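Salicylic acid-binding protein 2 (Nicotiana tabacum, PDB 1XKL) hydrolyses methyl salicylate to salicylic acid and methanol, releasing the active defence hormone that switches on systemic acquired resistance in plants. Local coordinates at residues A[61-66]-A[92-97]; A[202-207]-A[219-224]. One frame throughout, in Å; residues are numbered along the deposited sequence.

Contact 1: residues A[61-66]-A[92-97]; sequences PLMELM and EKYPQK
Met66 lays its CB over one face of the Tyr94 ring, a CH-pi contact in which CB stands 3.9 Å from the centroid of the Tyr94 ring, 30° off the ring normal. The nearest ring atom is on one rim: Tyr94 CD2 is 3.4 Å from Met66 CB. The two side chains run alongside in opposite senses, and the Met66 chain, bent at both chi2 and chi3, brings its CE to 3.7 Å from Tyr94 CB. Met63, like Met66 a selenomethionine in this crystal, reaches the same ring obliquely, its CE 3.6 Å from Tyr94 CE2. With CG beside the backbone N and two further bends, the Met63 chain curls so that its methyl end comes across to the turn, although its CB does not aim there. That methyl touches both Tyr94 and the CB and CG of Lys93, whose chain it crosses at about a right angle; the approach of Met63 CE to Lys93 CG, 3.3 Å, is shorter than a relaxed carbon-carbon contact.

The polar link is one hydrogen bond, from Lys97 NZ to Met66 O at 2.8 Å. It meets the carbonyl at a C=O...N angle of 150°, with the nitrogen tilted 28° from the carbonyl plane. Lys97 NZ also makes a weak bond to Leu69 O, just beyond helix 55-67.

Tyr94 is the first residue to leave helical geometry after helix 83-93, and its ring lies against helix 55-67 at the point where helix 83-93 ends. The chemistry thus divides: two bent selenomethionine side chains pack on the tyrosine ring, while a buried lysine from the following turn holds the carbonyl of Met66 in the last turn of its helix, where the negative end of the helix dipole would probably favour the charge.

Contact 2: residues A[202-207]-A[219-224]; sequences RVYIVC and RWQIDN
Strand 202-207 and the helical segment 219-224 run nearly antiparallel, their axes 154° apart in N-to-C direction and 9.8 Å apart at closest approach, with the CA of Tyr204 nearest that of Ile222 and the CA of Val206 nearest that of Arg219. Tyr204 and Val206, alternate residues of the strand, both point toward the helix. Ile222 reaches both: its CD1 is 3.7 Å from Val206 CG2, and its CG1 lies 3.8 Å from Tyr204 CG, approaching the ring obliquely. The extended Ile222 chain (chi2 -180°) carries CD1 far enough to touch both strand residues.

Beyond this apolar patch, Arg219 bends at chi2 and chi3 to bring its guanidinium back to the strand, so that one face rests on the methyls of Val206, with NH2 of Arg219 3.8 Å from Val206 CG1. The charge is held by salt bridges from NH2 to Glu215 and to Glu232. At the other flank, Gln221 crosses Tyr204 at about a right angle, with the ring and amide planes 74° apart and NE2 of Gln221 3.2 Å from Tyr204 OH. Both groups hydrogen-bond to Ala106 O, and Gln221 OE1 accepts from Met108 N, so one loop after strand 98-104 satisfies these buried polar ends and fixes the amide's rotation.

Tyr204 lies near the charge-relay residues Asp210 and His238, about 7 Å from each between side chains. Strand and helix are consecutive elements of the beta-alpha-beta unit completed by strand 229-233, the crossover that in an alpha/beta hydrolase follows the strand leading to the catalytic acid.

In the fold
Contacts 1 and 2 belong to one alpha/beta hydrolase domain and come in series along the chain, the first closing before the second opens. Their centres are about 22 Å apart and their nearest atoms about 9 Å, so they do not touch. The central parallel sheet relates them: helices 55-67 and 83-93 of contact 1 precede and follow strand 75-80, which leads to the nucleophile Ser81, whereas contact 2 uses strand 202-207 of that sheet. Strand 98-104, which follows the turn of contact 1, lies between strands 75-80 and 202-207. Contact 1 joins two helices beside the sheet, away from the active site, whereas contact 2 packs a helix on the strand that precedes Asp210.

Contact 1: residues A[61-66]-A[92-97]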
# COMPACT_ATOMS: atom_id res chain seq x y z
N PRO A 61 -23.44 22.91 7.42
CA PRO A 61 -22.78 23.58 8.54
C PRO A 61 -23.15 25.06 8.66
O PRO A 61 -23.40 25.56 9.76
CB PRO A 61 -21.29 23.38 8.23
CG PRO A 61 -21.28 22.08 7.48
CD PRO A 61 -22.46 22.25 6.55
N LEU A 62 -23.19 25.76 7.53
CA LEU A 62 -23.54 27.18 7.54
C LEU A 62 -24.98 27.36 8.00
O LEU A 62 -25.29 28.26 8.79
CB LEU A 62 -23.36 27.78 6.14
CG LEU A 62 -23.75 29.26 5.99
CD1 LEU A 62 -22.98 30.10 7.00
CD2 LEU A 62 -23.43 29.71 4.56
N MSE A 63 -25.88 26.50 7.53
CA MSE A 63 -27.28 26.62 7.93
C MSE A 63 -27.40 26.41 9.44
O MSE A 63 -28.15 27.13 10.10
CB MSE A 63 -28.14 25.59 7.18
CG MSE A 63 -28.03 25.68 5.66
SE MSE A 63 -28.42 27.45 4.96
CE MSE A 63 -30.28 27.55 5.46
N GLU A 64 -26.66 25.45 9.97
CA GLU A 64 -26.70 25.16 11.41
C GLU A 64 -26.23 26.35 12.23
O GLU A 64 -26.77 26.64 13.30
CB GLU A 64 -25.85 23.93 11.72
CG GLU A 64 -26.42 22.65 11.11
CD GLU A 64 -25.45 21.48 11.18
OE1 GLU A 64 -25.89 20.34 10.92
OE2 GLU A 64 -24.26 21.70 11.48
N LEU A 65 -25.21 27.04 11.72
CA LEU A 65 -24.67 28.21 12.40
C LEU A 65 -25.68 29.35 12.39
O LEU A 65 -25.90 30.01 13.40
CB LEU A 65 -23.38 28.66 11.71
CG LEU A 65 -22.78 30.01 12.08
CD1 LEU A 65 -22.50 30.08 13.58
CD2 LEU A 65 -21.50 30.22 11.29
N MSE A 66 -26.30 29.57 11.23
CA MSE A 66 -27.29 30.64 11.11
C MSE A 66 -28.48 30.40 12.02
O MSE A 66 -29.06 31.35 12.55
CB MSE A 66 -27.76 30.76 9.66
CG MSE A 66 -26.67 31.16 8.68
SE MSE A 66 -25.92 32.91 9.06
CE MSE A 66 -27.45 33.99 8.55
N GLU A 92 -31.21 33.22 1.64
CA GLU A 92 -32.58 32.83 1.31
C GLU A 92 -33.36 32.45 2.56
O GLU A 92 -34.53 32.82 2.70
CB GLU A 92 -32.58 31.66 0.32
CG GLU A 92 -33.97 31.22 -0.15
CD GLU A 92 -34.71 32.30 -0.92
OE1 GLU A 92 -34.05 33.13 -1.57
OE2 GLU A 92 -35.96 32.31 -0.89
N LYS A 93 -32.71 31.74 3.47
CA LYS A 93 -33.36 31.28 4.70
C LYS A 93 -33.35 32.25 5.88
O LYS A 93 -34.29 32.27 6.67
CB LYS A 93 -32.71 29.97 5.15
CG LYS A 93 -33.15 28.75 4.37
CD LYS A 93 -34.54 28.31 4.80
CE LYS A 93 -34.99 27.08 4.02
NZ LYS A 93 -34.13 25.89 4.30
N TYR A 94 -32.30 33.05 6.00
CA TYR A 94 -32.19 34.00 7.11
C TYR A 94 -31.78 35.38 6.58
O TYR A 94 -30.76 35.94 6.99
CB TYR A 94 -31.13 33.50 8.09
CG TYR A 94 -31.33 32.07 8.53
CD1 TYR A 94 -32.20 31.76 9.57
CD2 TYR A 94 -30.67 31.02 7.88
CE1 TYR A 94 -32.42 30.44 9.96
CE2 TYR A 94 -30.89 29.69 8.26
CZ TYR A 94 -31.77 29.42 9.30
OH TYR A 94 -32.04 28.12 9.67
N PRO A 95 -32.59 35.96 5.68
CA PRO A 95 -32.26 37.27 5.13
C PRO A 95 -32.15 38.40 6.15
O PRO A 95 -31.31 39.28 6.02
CB PRO A 95 -33.38 37.51 4.12
CG PRO A 95 -34.53 36.78 4.72
CD PRO A 95 -33.89 35.49 5.18
N GLN A 96 -33.00 38.36 7.17
CA GLN A 96 -33.02 39.42 8.17
C GLN A 96 -31.91 39.35 9.22
O GLN A 96 -31.83 40.21 10.10
CB GLN A 96 -34.39 39.47 8.86
CG GLN A 96 -34.66 38.36 9.87
CD GLN A 96 -34.91 37.00 9.24
OE1 GLN A 96 -34.10 36.49 8.47
NE2 GLN A 96 -36.04 36.39 9.58
N LYS A 97 -31.06 38.33 9.14
CA LYS A 97 -29.98 38.21 10.11
C LYS A 97 -28.63 38.51 9.46
O LYS A 97 -27.58 38.15 9.98
CB LYS A 97 -30.00 36.81 10.73
CG LYS A 97 -31.25 36.60 11.59
CD LYS A 97 -31.15 35.44 12.55
CE LYS A 97 -31.25 34.10 11.84
NZ LYS A 97 -31.33 32.96 12.81

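Contact 2: residues A[202-207]-A[219-224]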
# COMPACT_ATOMS: atom_id res chain seq x y z
N ARG A 202 -25.67 43.07 -1.46
CA ARG A 202 -24.54 42.32 -1.98
C ARG A 202 -23.36 43.21 -2.33
O ARG A 202 -23.50 44.22 -3.02
CB ARG A 202 -24.93 41.56 -3.26
CG ARG A 202 -26.15 40.66 -3.14
CD ARG A 202 -26.26 39.72 -4.34
NE ARG A 202 -26.65 40.38 -5.59
CZ ARG A 202 -27.91 40.55 -5.99
NH1 ARG A 202 -28.92 40.13 -5.25
NH2 ARG A 202 -28.16 41.14 -7.15
N VAL A 203 -22.18 42.80 -1.87
CA VAL A 203 -20.95 43.52 -2.13
C VAL A 203 -20.01 42.55 -2.84
O VAL A 203 -19.79 41.43 -2.36
CB VAL A 203 -20.29 44.01 -0.81
CG1 VAL A 203 -19.02 44.78 -1.10
CG2 VAL A 203 -21.27 44.89 -0.05
N TYR A 204 -19.46 42.95 -3.98
CA TYR A 204 -18.55 42.08 -4.69
C TYR A 204 -17.13 42.63 -4.66
O TYR A 204 -16.89 43.77 -5.08
CB TYR A 204 -19.01 41.88 -6.14
CG TYR A 204 -18.40 40.65 -6.79
CD1 TYR A 204 -17.04 40.62 -7.11
CD2 TYR A 204 -19.17 39.51 -7.03
CE1 TYR A 204 -16.47 39.47 -7.65
CE2 TYR A 204 -18.60 38.36 -7.58
CZ TYR A 204 -17.25 38.35 -7.88
OH TYR A 204 -16.67 37.23 -8.44
N ILE A 205 -16.19 41.84 -4.14
CA ILE A 205 -14.80 42.27 -4.08
C ILE A 205 -14.08 41.56 -5.21
O ILE A 205 -13.97 40.33 -5.23
CB ILE A 205 -14.11 41.91 -2.72
CG1 ILE A 205 -14.85 42.58 -1.56
CG2 ILE A 205 -12.67 42.40 -2.72
CD1 ILE A 205 -14.20 42.37 -0.19
N VAL A 206 -13.63 42.34 -6.18
CA VAL A 206 -12.94 41.83 -7.36
C VAL A 206 -11.45 41.71 -7.14
O VAL A 206 -10.82 42.61 -6.59
CB VAL A 206 -13.14 42.77 -8.57
CG1 VAL A 206 -12.33 42.26 -9.75
CG2 VAL A 206 -14.62 42.86 -8.92
N CYS A 207 -10.89 40.59 -7.59
CA CYS A 207 -9.46 40.33 -7.49
C CYS A 207 -8.91 40.36 -8.92
O CYS A 207 -8.95 39.36 -9.64
CB CYS A 207 -9.21 38.97 -6.81
SG CYS A 207 -9.84 38.92 -5.10
N ARG A 219 -16.38 40.70 -13.28
CA ARG A 219 -17.06 41.93 -13.69
C ARG A 219 -18.33 41.57 -14.45
O ARG A 219 -19.31 42.33 -14.44
CB ARG A 219 -16.15 42.79 -14.55
CG ARG A 219 -14.72 42.88 -14.04
CD ARG A 219 -14.17 44.30 -14.01
NE ARG A 219 -14.62 45.04 -12.82
CZ ARG A 219 -13.79 45.54 -11.90
NH1 ARG A 219 -14.28 46.20 -10.86
NH2 ARG A 219 -12.48 45.36 -12.02
N TRP A 220 -18.32 40.42 -15.11
CA TRP A 220 -19.49 39.97 -15.86
C TRP A 220 -20.65 39.75 -14.91
O TRP A 220 -21.79 40.11 -15.21
CB TRP A 220 -19.19 38.67 -16.61
CG TRP A 220 -20.34 38.22 -17.42
CD1 TRP A 220 -20.64 38.58 -18.71
CD2 TRP A 220 -21.41 37.37 -16.99
NE1 TRP A 220 -21.83 38.02 -19.10
CE2 TRP A 220 -22.33 37.27 -18.07
CE3 TRP A 220 -21.69 36.68 -15.81
CZ2 TRP A 220 -23.50 36.52 -17.99
CZ3 TRP A 220 -22.86 35.93 -15.72
CH2 TRP A 220 -23.75 35.86 -16.81
N GLN A 221 -20.37 39.14 -13.76
CA GLN A 221 -21.42 38.88 -12.78
C GLN A 221 -21.94 40.16 -12.17
O GLN A 221 -23.13 40.29 -11.90
CB GLN A 221 -20.90 37.98 -11.67
CG GLN A 221 -20.35 36.65 -12.13
CD GLN A 221 -19.88 35.82 -10.97
OE1 GLN A 221 -20.67 35.14 -10.31
NE2 GLN A 221 -18.59 35.88 -10.68
N ILE A 222 -21.04 41.10 -11.92
CA ILE A 222 -21.45 42.37 -11.34
C ILE A 222 -22.38 43.09 -12.33
O ILE A 222 -23.44 43.58 -11.95
CB ILE A 222 -20.22 43.25 -11.04
CG1 ILE A 222 -19.42 42.61 -9.89
CG2 ILE A 222 -20.65 44.67 -10.68
CD1 ILE A 222 -18.19 43.38 -9.50
N ASP A 223 -21.96 43.12 -13.59
CA ASP A 223 -22.73 43.77 -14.65
C ASP A 223 -24.07 43.10 -14.98
O ASP A 223 -25.06 43.78 -15.21
CB ASP A 223 -21.88 43.86 -15.92
CG ASP A 223 -20.73 44.83 -15.79
OD1 ASP A 223 -19.91 44.93 -16.74
OD2 ASP A 223 -20.64 45.51 -14.74
N ASN A 224 -24.08 41.77 -15.00
CA ASN A 224 -25.28 40.99 -15.32
C ASN A 224 -26.17 40.66 -14.14
O ASN A 224 -27.40 40.73 -14.23
CB ASN A 224 -24.88 39.68 -16.00
CG ASN A 224 -24.47 39.87 -17.44
OD1 ASN A 224 -23.51 40.57 -17.74
ND2 ASN A 224 -25.20 39.22 -18.34